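Local coordinates for chitin oligosaccharide binding protein NagB2 (PDB 7EHU), which binds the chitin oligosaccharides N,N'-diacetylchitobiose and N,N',N''-triacetylchitotriose, probably as the extracellular solute-binding component of a bacterial sugar importer, at residues L121-E124 with D125-F128; L203-S206 with L207-A210; K240-D244 with K245-D249; L253-K256 with Y257-Q261; Q422-Q425 with D426-N429. All coordinates share one frame; numbering follows the deposited sequence.

Interaction 1 (L121-E124 with D125-F128); sequences LGLE and DKFF
Lys126 comes back against Leu123 in a type I beta turn that runs from Leu123 to Lys126. The turn follows closely on helix 115-121, which ends in a Schellman motif at Gly122, a residue with positive phi. Lys126 N closes the turn by donating to Leu123 O at 3.2 Å. This bond is almost straight at the hydrogen (167°), yet the donor stands well above the carbonyl plane and not on a lone pair.

The tightly packed side belongs to Leu123 and Phe127, both buried. Leu123 O sits at the edge of the Phe127 ring, near its plane, 3.8 Å from Phe127 CD1. Leu123 CB approaches the same ring at Phe127 CE1, 4.4 Å away. Met358 touches both side chains. Ile336 of helix 326-339 adds to the packing on Leu123, and Leu142 and Pro143 of strand 138-154 pack on Phe127. The turn thus joins the end of one helix to another helix and to the long strand.

The other side is polar and faces solvent. The Lys126 chain is bent at chi2 (45°), which swings it back along the turn. Lys126 NZ then makes a weak hydrogen bond to Gly122 O at 3.0 Å. Glu124 OE2 and Asp125 OD2 stand 4.5 Å apart. Water 2 donates to both oxygens, which is likely to ease their mutual repulsion. Back at the edge of the Phe127 ring and in its plane, water 1 donates to Glu124 O at 2.7 Å and accepts from Phe127 N at 2.9 Å.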
loop_
_atom_site.group_PDB
_atom_site.type_symbol
_atom_site.label_atom_id
_atom_site.label_comp_id
_atom_site.label_asym_id
_atom_site.label_seq_id
_atom_site.Cartn_x
_atom_site.Cartn_y
_atom_site.Cartn_z
ATOM N N LEU A 121 -21.666 16.223 6.928
ATOM C CA LEU A 121 -22.072 14.978 6.292
ATOM C C LEU A 121 -22.275 13.830 7.279
ATOM O O LEU A 121 -22.579 12.716 6.854
ATOM C CB LEU A 121 -21.032 14.572 5.247
ATOM C CG LEU A 121 -20.866 15.543 4.084
ATOM C CD1 LEU A 121 -19.794 15.025 3.125
ATOM C CD2 LEU A 121 -22.166 15.792 3.353
ATOM N N GLY A 122 -22.103 14.064 8.578
ATOM C CA GLY A 122 -22.240 13.003 9.552
ATOM C C GLY A 122 -21.124 11.983 9.581
ATOM O O GLY A 122 -21.327 10.882 10.104
ATOM N N LEU A 123 -19.939 12.335 9.078
ATOM C CA LEU A 123 -18.842 11.399 8.853
ATOM C C LEU A 123 -17.711 11.534 9.868
ATOM O O LEU A 123 -16.732 10.796 9.769
ATOM C CB LEU A 123 -18.293 11.594 7.429
ATOM C CG LEU A 123 -19.174 11.059 6.296
ATOM C CD1 LEU A 123 -18.642 11.574 4.945
ATOM C CD2 LEU A 123 -19.249 9.545 6.290
ATOM N N GLU A 124 -17.815 12.433 10.852
ATOM C CA GLU A 124 -16.643 12.755 11.670
ATOM C C GLU A 124 -16.007 11.536 12.311
ATOM O O GLU A 124 -14.777 11.435 12.392
ATOM C CB GLU A 124 -17.029 13.696 12.811
ATOM C CG GLU A 124 -17.491 15.021 12.372
ATOM C CD GLU A 124 -17.947 15.838 13.533
ATOM O OE1 GLU A 124 -17.130 16.658 13.993
ATOM O OE2 GLU A 124 -19.094 15.588 14.010
ATOM N N ASP A 125 -16.834 10.650 12.845
ATOM C CA ASP A 125 -16.407 9.518 13.656
ATOM C C ASP A 125 -16.461 8.181 12.921
ATOM O O ASP A 125 -16.364 7.128 13.565
ATOM C CB ASP A 125 -17.306 9.423 14.889
ATOM C CG ASP A 125 -17.479 10.757 15.575
ATOM O OD1 ASP A 125 -16.502 11.182 16.208
ATOM O OD2 ASP A 125 -18.574 11.369 15.518
ATOM N N LYS A 126 -16.644 8.190 11.604
ATOM C CA LYS A 126 -16.982 6.980 10.866
ATOM C C LYS A 126 -15.777 6.180 10.402
ATOM O O LYS A 126 -15.935 5.034 9.984
ATOM C CB LYS A 126 -17.860 7.353 9.668
ATOM C CG LYS A 126 -19.333 7.491 9.964
ATOM C CD LYS A 126 -19.686 8.268 11.205
ATOM C CE LYS A 126 -21.194 8.167 11.474
ATOM N NZ LYS A 126 -21.547 9.145 12.485
ATOM N N PHE A 127 -14.586 6.739 10.443
ATOM C CA PHE A 127 -13.395 6.075 9.935
ATOM C C PHE A 127 -12.638 5.390 11.063
ATOM O O PHE A 127 -12.523 5.915 12.159
ATOM C CB PHE A 127 -12.502 7.091 9.204
ATOM C CG PHE A 127 -13.148 7.643 7.955
ATOM C CD1 PHE A 127 -14.029 8.706 8.019
ATOM C CD2 PHE A 127 -12.930 7.061 6.716
ATOM C CE1 PHE A 127 -14.637 9.187 6.897
ATOM C CE2 PHE A 127 -13.550 7.537 5.593
ATOM C CZ PHE A 127 -14.390 8.606 5.677
ATOM N N PHE A 128 -12.081 4.219 10.782
ATOM C CA PHE A 128 -11.255 3.567 11.793
ATOM C C PHE A 128 -10.138 4.496 12.266
ATOM O O PHE A 128 -9.879 4.611 13.469
ATOM C CB PHE A 128 -10.664 2.262 11.252
ATOM C CG PHE A 128 -11.663 1.155 11.087
ATOM C CD1 PHE A 128 -12.168 0.475 12.176
ATOM C CD2 PHE A 128 -12.110 0.803 9.833
ATOM C CE1 PHE A 128 -13.091 -0.550 11.996
ATOM C CE2 PHE A 128 -13.026 -0.212 9.666
ATOM C CZ PHE A 128 -13.515 -0.876 10.740
HETATM O O HOH W 1 -13.541 9.136 11.622
HETATM O O HOH W 2 -19.767 13.730 16.234
#

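Interaction 2 (L203-S206 with L207-A210); sequences LANS and LFVA
Residues 203-206 and 207-210 form successive turns of one alpha-helix, 197-212, and four regular i to i+4 bonds tie them together. Leu207 N, Phe208 N, Val209 N and Ala210 N donate in order to the carbonyls of Leu203, Ala204, Asn205 and Ser206. The shortest of these are 2.9 Å, from Phe208 N to Ala204 O and from Ala210 N to Ser206 O.

All eight residues are buried, and this part of the helix lies in the packed interior of a solute-binding protein. Phe208 is the unusual side chain. Its CG stands between the backbone N and the carbonyl carbon (chi1 67°), which lays the ring back over the preceding turn. The packing there is tight: Phe208 CD2 comes within 3.1 Å of Ala204 O. Asn205 CA lies over one face of the ring, offset toward the rim. It makes a CH-pi contact, 3.9 Å from the Phe208 ring centroid and 20° off the ring normal.

The Asn205 amide runs on past the ring, its plane turned 31° from that of Phe208. Asn205 OD1 accepts from Phe388 N, and Asn205 ND2 donates weakly to Gln217. These bonds fix the amide; the Asn205 side chain is about 6 Å from a bound NAG, close to the sugar pocket. Away from that side, Leu203 CG and Leu207 CD1 meet at 4.3 Å, and both leucines pack on Leu239 of helix 230-244. Val209 lies alongside Asn205 and points the same way, with Val209 CG2 3.6 Å from Asn205 ND2.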
loop_
_atom_site.group_PDB
_atom_site.type_symbol
_atom_site.label_atom_id
_atom_site.label_comp_id
_atom_site.label_asym_id
_atom_site.label_seq_id
_atom_site.Cartn_x
_atom_site.Cartn_y
_atom_site.Cartn_z
ATOM N N LEU A 203 8.664 -5.738 0.982
ATOM C CA LEU A 203 9.395 -6.781 1.677
ATOM C C LEU A 203 10.523 -6.203 2.507
ATOM O O LEU A 203 10.726 -6.611 3.654
ATOM C CB LEU A 203 9.918 -7.780 0.651
ATOM C CG LEU A 203 10.657 -8.990 1.211
ATOM C CD1 LEU A 203 9.803 -9.768 2.209
ATOM C CD2 LEU A 203 11.110 -9.903 0.073
ATOM N N ALA A 204 11.261 -5.249 1.942
ATOM C CA ALA A 204 12.357 -4.634 2.678
ATOM C C ALA A 204 11.860 -3.982 3.956
ATOM O O ALA A 204 12.509 -4.088 5.003
ATOM C CB ALA A 204 13.065 -3.605 1.799
ATOM N N ASN A 205 10.718 -3.292 3.886
ATOM C CA ASN A 205 10.195 -2.578 5.048
ATOM C C ASN A 205 9.809 -3.531 6.161
ATOM O O ASN A 205 10.206 -3.322 7.317
ATOM C CB ASN A 205 9.295 -1.428 4.543
ATOM C CG ASN A 205 8.538 -0.610 5.592
ATOM O OD1 ASN A 205 7.411 -0.157 5.363
ATOM N ND2 ASN A 205 9.046 -0.609 6.823
ATOM N N SER A 206 9.151 -4.640 5.837
ATOM C CA SER A 206 8.861 -5.606 6.891
ATOM C C SER A 206 10.123 -6.272 7.423
ATOM O O SER A 206 10.177 -6.593 8.612
ATOM C CB SER A 206 7.792 -6.609 6.466
ATOM O OG SER A 206 6.504 -6.026 6.543
ATOM N N LEU A 207 11.143 -6.459 6.576
ATOM C CA LEU A 207 12.415 -6.998 7.044
ATOM C C LEU A 207 13.079 -6.076 8.053
ATOM O O LEU A 207 13.482 -6.522 9.128
ATOM C CB LEU A 207 13.355 -7.259 5.876
ATOM C CG LEU A 207 13.296 -8.681 5.336
ATOM C CD1 LEU A 207 13.940 -8.745 3.949
ATOM C CD2 LEU A 207 13.991 -9.632 6.280
ATOM N N PHE A 208 13.226 -4.785 7.723
ATOM C CA PHE A 208 13.976 -3.915 8.631
ATOM C C PHE A 208 13.183 -3.547 9.880
ATOM O O PHE A 208 13.792 -3.248 10.908
ATOM C CB PHE A 208 14.704 -2.738 7.954
ATOM C CG PHE A 208 13.839 -1.655 7.337
ATOM C CD1 PHE A 208 13.104 -0.769 8.114
ATOM C CD2 PHE A 208 13.876 -1.435 5.964
ATOM C CE1 PHE A 208 12.385 0.265 7.509
ATOM C CE2 PHE A 208 13.155 -0.415 5.382
ATOM C CZ PHE A 208 12.418 0.421 6.151
ATOM N N VAL A 209 11.852 -3.591 9.833
ATOM C CA VAL A 209 11.097 -3.457 11.070
ATOM C C VAL A 209 11.241 -4.728 11.897
ATOM O O VAL A 209 11.371 -4.672 13.126
ATOM C CB VAL A 209 9.635 -3.055 10.788
ATOM C CG1 VAL A 209 8.772 -3.176 12.053
ATOM C CG2 VAL A 209 9.569 -1.634 10.194
ATOM N N ALA A 210 11.264 -5.891 11.239
ATOM C CA ALA A 210 11.465 -7.141 11.967
ATOM C C ALA A 210 12.830 -7.189 12.638
ATOM O O ALA A 210 12.963 -7.762 13.726
ATOM C CB ALA A 210 11.311 -8.348 11.038
#

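Interaction 3 (K240-D244 with K245-D249); sequences KDLKD and KGYID
Leu242 CD2 meets the Tyr247 ring at its edge, 3.9 Å from Tyr247 CD2. Over the centre of one ring face lies Lys245 CB, 3.4 Å above the plane. This packing belongs to a Schellman motif closing helix 230-244, with Gly246 the first residue to leave helical angles. The positive phi of Gly246 (78°) would jam a CB against the carbonyl oxygen before it. Gly246 N donates to Lys243 O. Leu242 O takes two bonds: one from Tyr247 N at 2.9 Å, nearly along the C=O axis, and one from Ile248 N at 3.2 Å, from above the carbonyl plane.

Beneath the turn, Ile248 CD1 packs on Leu242 CB at 3.7 Å. Leu177 of helix 170-182 touches both Leu242 and Tyr247.

The outer side carries charge. The Lys245 chain bends at chi2 and chi4 and brings NZ round to the Asp241 carboxylate. An alanine in place of Asp241 would remove that carboxylate and would probably leave the Lys245 ammonium without its mate and the bent chain free to swing out. In the present bridge, Lys245 NZ sits 2.7 Å from Asp241 OD2, on its syn lone pair.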
loop_
_atom_site.group_PDB
_atom_site.type_symbol
_atom_site.label_atom_id
_atom_site.label_comp_id
_atom_site.label_asym_id
_atom_site.label_seq_id
_atom_site.Cartn_x
_atom_site.Cartn_y
_atom_site.Cartn_z
ATOM N N LYS A 240 19.134 -9.093 0.739
ATOM C CA LYS A 240 20.132 -9.531 -0.224
ATOM C C LYS A 240 20.317 -11.044 -0.182
ATOM O O LYS A 240 20.400 -11.689 -1.232
ATOM C CB LYS A 240 21.441 -8.785 0.057
ATOM C CG LYS A 240 22.593 -9.073 -0.883
ATOM C CD LYS A 240 22.228 -8.853 -2.340
ATOM C CE LYS A 240 23.421 -9.083 -3.257
ATOM N NZ LYS A 240 23.041 -8.861 -4.674
ATOM N N ASP A 241 20.328 -11.638 1.017
ATOM C CA ASP A 241 20.520 -13.083 1.110
ATOM C C ASP A 241 19.362 -13.845 0.467
ATOM O O ASP A 241 19.577 -14.892 -0.147
ATOM C CB ASP A 241 20.730 -13.527 2.565
ATOM C CG ASP A 241 21.356 -14.921 2.666
ATOM O OD1 ASP A 241 22.514 -15.095 2.204
ATOM O OD2 ASP A 241 20.698 -15.845 3.197
ATOM N N LEU A 242 18.138 -13.324 0.556
ATOM C CA LEU A 242 17.019 -13.990 -0.101
ATOM C C LEU A 242 17.221 -14.044 -1.611
ATOM O O LEU A 242 16.829 -15.017 -2.263
ATOM C CB LEU A 242 15.726 -13.236 0.189
ATOM C CG LEU A 242 15.178 -13.276 1.614
ATOM C CD1 LEU A 242 13.975 -12.364 1.722
ATOM C CD2 LEU A 242 14.813 -14.690 2.040
ATOM N N LYS A 243 17.768 -12.976 -2.194
ATOM C CA LYS A 243 18.063 -12.980 -3.624
ATOM C C LYS A 243 19.248 -13.887 -3.939
ATOM O O LYS A 243 19.186 -14.670 -4.894
ATOM C CB LYS A 243 18.329 -11.543 -4.083
ATOM C CG LYS A 243 18.647 -11.322 -5.574
ATOM C CD LYS A 243 17.442 -11.508 -6.484
ATOM C CE LYS A 243 17.823 -11.352 -7.957
ATOM N NZ LYS A 243 18.711 -12.451 -8.457
ATOM N N ASP A 244 20.322 -13.807 -3.134
ATOM C CA ASP A 244 21.521 -14.616 -3.370
ATOM C C ASP A 244 21.200 -16.101 -3.390
ATOM O O ASP A 244 21.821 -16.872 -4.136
ATOM C CB ASP A 244 22.556 -14.376 -2.263
ATOM C CG ASP A 244 23.248 -13.035 -2.374
ATOM O OD1 ASP A 244 23.228 -12.450 -3.475
ATOM O OD2 ASP A 244 23.812 -12.561 -1.352
ATOM N N LYS A 245 20.276 -16.530 -2.533
ATOM C CA LYS A 245 19.901 -17.930 -2.413
ATOM C C LYS A 245 18.954 -18.386 -3.521
ATOM O O LYS A 245 18.640 -19.578 -3.592
ATOM C CB LYS A 245 19.221 -18.148 -1.045
ATOM C CG LYS A 245 20.148 -18.037 0.182
ATOM C CD LYS A 245 20.575 -19.397 0.722
ATOM C CE LYS A 245 21.606 -19.282 1.855
ATOM N NZ LYS A 245 21.098 -18.561 3.055
ATOM N N GLY A 246 18.466 -17.480 -4.369
ATOM C CA GLY A 246 17.448 -17.845 -5.336
ATOM C C GLY A 246 16.051 -17.946 -4.765
ATOM O O GLY A 246 15.160 -18.527 -5.396
ATOM N N TYR A 247 15.817 -17.379 -3.587
ATOM C CA TYR A 247 14.490 -17.434 -2.989
ATOM C C TYR A 247 13.565 -16.389 -3.610
ATOM O O TYR A 247 12.406 -16.681 -3.896
ATOM C CB TYR A 247 14.600 -17.298 -1.470
ATOM C CG TYR A 247 15.410 -18.378 -0.750
ATOM C CD1 TYR A 247 15.545 -19.664 -1.275
ATOM C CD2 TYR A 247 16.000 -18.118 0.481
ATOM C CE1 TYR A 247 16.245 -20.648 -0.597
ATOM C CE2 TYR A 247 16.711 -19.092 1.162
ATOM C CZ TYR A 247 16.833 -20.354 0.607
ATOM O OH TYR A 247 17.505 -21.367 1.251
ATOM N N ILE A 248 14.058 -15.175 -3.850
ATOM C CA ILE A 248 13.342 -14.197 -4.661
ATOM C C ILE A 248 13.535 -14.561 -6.132
ATOM O O ILE A 248 14.641 -14.914 -6.550
ATOM C CB ILE A 248 13.839 -12.771 -4.353
ATOM C CG1 ILE A 248 13.420 -12.347 -2.945
ATOM C CG2 ILE A 248 13.311 -11.772 -5.378
ATOM C CD1 ILE A 248 14.152 -11.096 -2.403
ATOM N N ASP A 249 12.447 -14.526 -6.915
ATOM C CA ASP A 249 12.451 -14.812 -8.353
ATOM C C ASP A 249 13.661 -14.148 -9.008
ATOM O O ASP A 249 13.816 -12.930 -8.911
ATOM C CB ASP A 249 11.168 -14.250 -8.970
ATOM C CG ASP A 249 10.981 -14.627 -10.426
ATOM O OD1 ASP A 249 11.946 -15.041 -11.092
ATOM O OD2 ASP A 249 9.830 -14.501 -10.905
HETATM O O HOH W 3 17.358 -14.880 -7.209
#

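Interaction 4 (L253-K256 with Y257-Q261); sequences LGLK and YSEGQ
Glu259 OE1 is gripped by two donors. Lys256 N gives it a nearly straight hydrogen bond (169°) at 2.9 Å, and water 4 donates to it at 2.8 Å. The backbone donor comes in on the anti side of the carboxylate, 34° out of its plane. Water 4 also donates to Gly254 O, so it links the incoming loop to the same oxygen.

The Glu259 CG lies anti to its own carbonyl carbon (chi1 -69°), and the chain beyond is extended. This carries the carboxylate back past the start of the helix. Glu259 CB packs on Leu255 CD2 at 3.9 Å. The second oxygen faces the Lys256 chain. Lys256 NZ and Glu259 OE2 are 4.3 Å apart, beyond a salt bridge, and water 5 spans them. An alanine at Glu259 would probably leave Lys256 N without its acceptor and water 4 held by Gly254 O alone among these partners, so that the loop before the helix could shift.

The backbone closes the first turn: Gly260 N donates to Lys256 O at 3.0 Å, and Glu259 N makes a weak bond to the same oxygen. Tyr257 is buried, its side chain about 4 Å from a bound NAG, and its OH bonds to Asp274 and Trp277. With Lys256 at the N-cap and Glu259 three residues on, the bond to Lys256 N is the glutamate half of a capping box, here starting helix 257-265 beside the sugar pocket.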
loop_
_atom_site.group_PDB
_atom_site.type_symbol
_atom_site.label_atom_id
_atom_site.label_comp_id
_atom_site.label_asym_id
_atom_site.label_seq_id
_atom_site.Cartn_x
_atom_site.Cartn_y
_atom_site.Cartn_z
ATOM N N LEU A 253 13.958 -8.104 -11.359
ATOM C CA LEU A 253 14.221 -6.801 -11.967
ATOM C C LEU A 253 13.733 -6.717 -13.410
ATOM O O LEU A 253 13.734 -5.620 -13.980
ATOM C CB LEU A 253 15.710 -6.426 -11.869
ATOM C CG LEU A 253 16.285 -6.336 -10.454
ATOM C CD1 LEU A 253 17.763 -5.933 -10.503
ATOM C CD2 LEU A 253 15.507 -5.345 -9.584
ATOM N N GLY A 254 13.275 -7.825 -13.986
ATOM C CA GLY A 254 12.729 -7.836 -15.328
ATOM C C GLY A 254 11.218 -7.857 -15.378
ATOM O O GLY A 254 10.648 -7.969 -16.473
ATOM N N LEU A 255 10.549 -7.746 -14.229
ATOM C CA LEU A 255 9.104 -7.876 -14.152
ATOM C C LEU A 255 8.504 -6.650 -13.492
ATOM O O LEU A 255 9.059 -6.128 -12.521
ATOM C CB LEU A 255 8.740 -9.095 -13.308
ATOM C CG LEU A 255 9.149 -10.434 -13.913
ATOM C CD1 LEU A 255 9.043 -11.527 -12.841
ATOM C CD2 LEU A 255 8.294 -10.804 -15.115
ATOM N N LYS A 256 7.356 -6.221 -13.998
ATOM C CA LYS A 256 6.547 -5.194 -13.358
ATOM C C LYS A 256 5.830 -5.783 -12.144
ATOM O O LYS A 256 5.657 -6.999 -12.029
ATOM C CB LYS A 256 5.492 -4.693 -14.350
ATOM C CG LYS A 256 6.019 -4.125 -15.667
ATOM C CD LYS A 256 4.910 -3.421 -16.473
ATOM C CE LYS A 256 3.661 -4.294 -16.695
ATOM N NZ LYS A 256 2.997 -4.008 -18.007
ATOM N N TYR A 257 5.380 -4.889 -11.260
ATOM C CA TYR A 257 4.646 -5.291 -10.060
ATOM C C TYR A 257 3.561 -6.302 -10.396
ATOM O O TYR A 257 3.463 -7.352 -9.759
ATOM C CB TYR A 257 4.007 -4.040 -9.439
ATOM C CG TYR A 257 3.072 -4.274 -8.294
ATOM C CD1 TYR A 257 3.466 -4.988 -7.179
ATOM C CD2 TYR A 257 1.796 -3.742 -8.319
ATOM C CE1 TYR A 257 2.606 -5.175 -6.114
ATOM C CE2 TYR A 257 0.926 -3.914 -7.275
ATOM C CZ TYR A 257 1.342 -4.614 -6.161
ATOM O OH TYR A 257 0.453 -4.727 -5.115
ATOM N N SER A 258 2.713 -5.976 -11.373
ATOM C CA SER A 258 1.578 -6.838 -11.691
ATOM C C SER A 258 2.019 -8.170 -12.288
ATOM O O SER A 258 1.305 -9.180 -12.159
ATOM C CB SER A 258 0.645 -6.114 -12.652
ATOM O OG SER A 258 1.315 -5.812 -13.870
ATOM N N GLU A 259 3.192 -8.203 -12.923
ATOM C CA GLU A 259 3.714 -9.461 -13.443
ATOM C C GLU A 259 4.227 -10.349 -12.322
ATOM O O GLU A 259 4.084 -11.573 -12.397
ATOM C CB GLU A 259 4.808 -9.154 -14.469
ATOM C CG GLU A 259 4.258 -8.506 -15.760
ATOM C CD GLU A 259 5.330 -7.950 -16.704
ATOM O OE1 GLU A 259 6.450 -7.685 -16.270
ATOM O OE2 GLU A 259 5.004 -7.772 -17.898
ATOM N N GLY A 260 4.782 -9.758 -11.256
ATOM C CA GLY A 260 5.087 -10.534 -10.068
ATOM C C GLY A 260 3.840 -11.127 -9.439
ATOM O O GLY A 260 3.833 -12.284 -9.018
ATOM N N GLN A 261 2.760 -10.343 -9.379
ATOM C CA GLN A 261 1.507 -10.859 -8.843
ATOM C C GLN A 261 1.020 -12.040 -9.674
ATOM O O GLN A 261 0.618 -13.069 -9.119
ATOM C CB GLN A 261 0.453 -9.753 -8.821
ATOM C CG GLN A 261 0.749 -8.640 -7.835
ATOM C CD GLN A 261 -0.297 -7.552 -7.875
ATOM O OE1 GLN A 261 -0.787 -7.216 -8.959
ATOM N NE2 GLN A 261 -0.682 -7.031 -6.720
HETATM O O HOH W 4 8.608 -6.427 -17.637
HETATM O O HOH W 5 2.014 -6.640 -18.207
#

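Interaction 5 (Q422-Q425 with D426-N429); sequences QKVQ and DEAN
Gln422 and Gln425 reach Asp426 and Asn429 by the same fold of the chain. In each glutamine CG stands anti to the backbone N (chi1 -167° in Gln422, -173° in Gln425), and a bend at chi2 turns the amide along helix 414-430 toward the residue four places on.

Gln422 NE2 donates to Asp426 OD1 at 2.9 Å. The amide crosses the aspartate at about a right angle, with the planes 69° apart, so the oxygen is met from above the carboxylate plane. Gln425 NE2 donates to Asn429 OD1 at 3.0 Å. Here the oxygen lies in the amide plane of Gln425, but the donor stands above the carbonyl plane of Asn429. Beneath both pairs run the regular helix bonds, such as Asp426 N to Gln422 O at 2.8 Å.

Lys423 and Glu427 face each other on the exposed side. Their charged ends are modelled too close together, so the detail of this salt bridge is doubtful.

The glutamines are buried and have further partners. Gln422 OE1 accepts from Trp227 N, and Gln425 OE1 from Trp227 NE1. Gln393 bonds to both Gln425 NE2 and Asn429 OD1. Each glutamine thus accepts on its oxygen and donates through its nitrogen. The chemistry implies that the two amides are fixed in rotation, with their buried polar atoms satisfied where the C-terminal helix meets the rest of the protein.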
loop_
_atom_site.group_PDB
_atom_site.type_symbol
_atom_site.label_atom_id
_atom_site.label_comp_id
_atom_site.label_asym_id
_atom_site.label_seq_id
_atom_site.Cartn_x
_atom_site.Cartn_y
_atom_site.Cartn_z
ATOM N N GLN A 422 21.472 7.067 4.362
ATOM C CA GLN A 422 21.640 8.056 5.423
ATOM C C GLN A 422 22.118 9.394 4.866
ATOM O O GLN A 422 21.751 10.449 5.395
ATOM C CB GLN A 422 22.588 7.553 6.512
ATOM C CG GLN A 422 22.554 8.397 7.790
ATOM C CD GLN A 422 21.144 8.534 8.355
ATOM O OE1 GLN A 422 20.370 7.584 8.334
ATOM N NE2 GLN A 422 20.804 9.716 8.851
ATOM N N LYS A 423 22.892 9.379 3.776
ATOM C CA LYS A 423 23.293 10.630 3.142
ATOM C C LYS A 423 22.067 11.398 2.663
ATOM O O LYS A 423 21.928 12.598 2.934
ATOM C CB LYS A 423 24.258 10.338 1.990
ATOM C CG LYS A 423 24.841 11.576 1.320
ATOM C CD LYS A 423 25.820 11.196 0.200
ATOM C CE LYS A 423 25.909 12.277 -0.890
ATOM N NZ LYS A 423 25.395 13.608 -0.435
ATOM N N VAL A 424 21.151 10.721 1.959
ATOM C CA VAL A 424 19.947 11.406 1.488
ATOM C C VAL A 424 19.048 11.796 2.657
ATOM O O VAL A 424 18.418 12.866 2.635
ATOM C CB VAL A 424 19.184 10.644 0.378
ATOM C CG1 VAL A 424 20.094 10.410 -0.836
ATOM C CG2 VAL A 424 18.580 9.330 0.881
ATOM N N GLN A 425 18.992 10.961 3.703
ATOM C CA GLN A 425 18.160 11.275 4.863
ATOM C C GLN A 425 18.658 12.523 5.571
ATOM O O GLN A 425 17.860 13.383 5.979
ATOM C CB GLN A 425 18.187 10.100 5.835
ATOM C CG GLN A 425 17.228 10.227 7.001
ATOM C CD GLN A 425 15.795 10.222 6.526
ATOM O OE1 GLN A 425 15.288 9.179 6.120
ATOM N NE2 GLN A 425 15.133 11.364 6.569
ATOM N N ASP A 426 19.980 12.630 5.742
ATOM C CA ASP A 426 20.570 13.818 6.351
ATOM C C ASP A 426 20.258 15.060 5.532
ATOM O O ASP A 426 19.934 16.113 6.094
ATOM C CB ASP A 426 22.086 13.649 6.465
ATOM C CG ASP A 426 22.499 12.696 7.573
ATOM O OD1 ASP A 426 21.709 12.468 8.506
ATOM O OD2 ASP A 426 23.651 12.218 7.535
ATOM N N GLU A 427 20.374 14.957 4.204
ATOM C CA GLU A 427 20.058 16.076 3.321
ATOM C C GLU A 427 18.600 16.481 3.459
ATOM O O GLU A 427 18.280 17.672 3.558
ATOM C CB GLU A 427 20.403 15.715 1.869
ATOM C CG GLU A 427 21.910 15.712 1.613
ATOM C CD GLU A 427 22.370 14.883 0.418
ATOM O OE1 GLU A 427 21.571 14.114 -0.163
ATOM O OE2 GLU A 427 23.571 14.997 0.079
ATOM N N ALA A 428 17.703 15.499 3.512
ATOM C CA ALA A 428 16.281 15.803 3.611
ATOM C C ALA A 428 15.942 16.409 4.964
ATOM O O ALA A 428 15.068 17.275 5.055
ATOM C CB ALA A 428 15.463 14.532 3.377
ATOM N N ASN A 429 16.610 15.951 6.025
ATOM C CA ASN A 429 16.323 16.472 7.357
ATOM C C ASN A 429 16.812 17.901 7.506
ATOM O O ASN A 429 16.208 18.691 8.241
ATOM C CB ASN A 429 16.970 15.585 8.418
ATOM C CG ASN A 429 16.279 14.227 8.542
ATOM O OD1 ASN A 429 15.194 14.001 7.977
ATOM N ND2 ASN A 429 16.894 13.318 9.291
#

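How the interactions relate
Interaction 2 is the core contact, with all its residues buried; the other four are partly buried, with polar or charged groups toward solvent. Interactions 2 and 3 share one apolar layer: Leu203 CD2 packs on Ile248 CD1 at 4.1 Å. Interaction 3 leads into interaction 4 through a contact of Asp249 with Leu255 in the loop between helices 230-244 and 257-265. Interactions 1 and 3 both include a Schellman helix end, yet their centres lie about 44 Å apart, on opposite sides of the chain's centre. Interactions 2 and 4 approach the bound sugar. Interaction 5, on the C-terminal helix, is held between its segments mainly by amide hydrogen bonds.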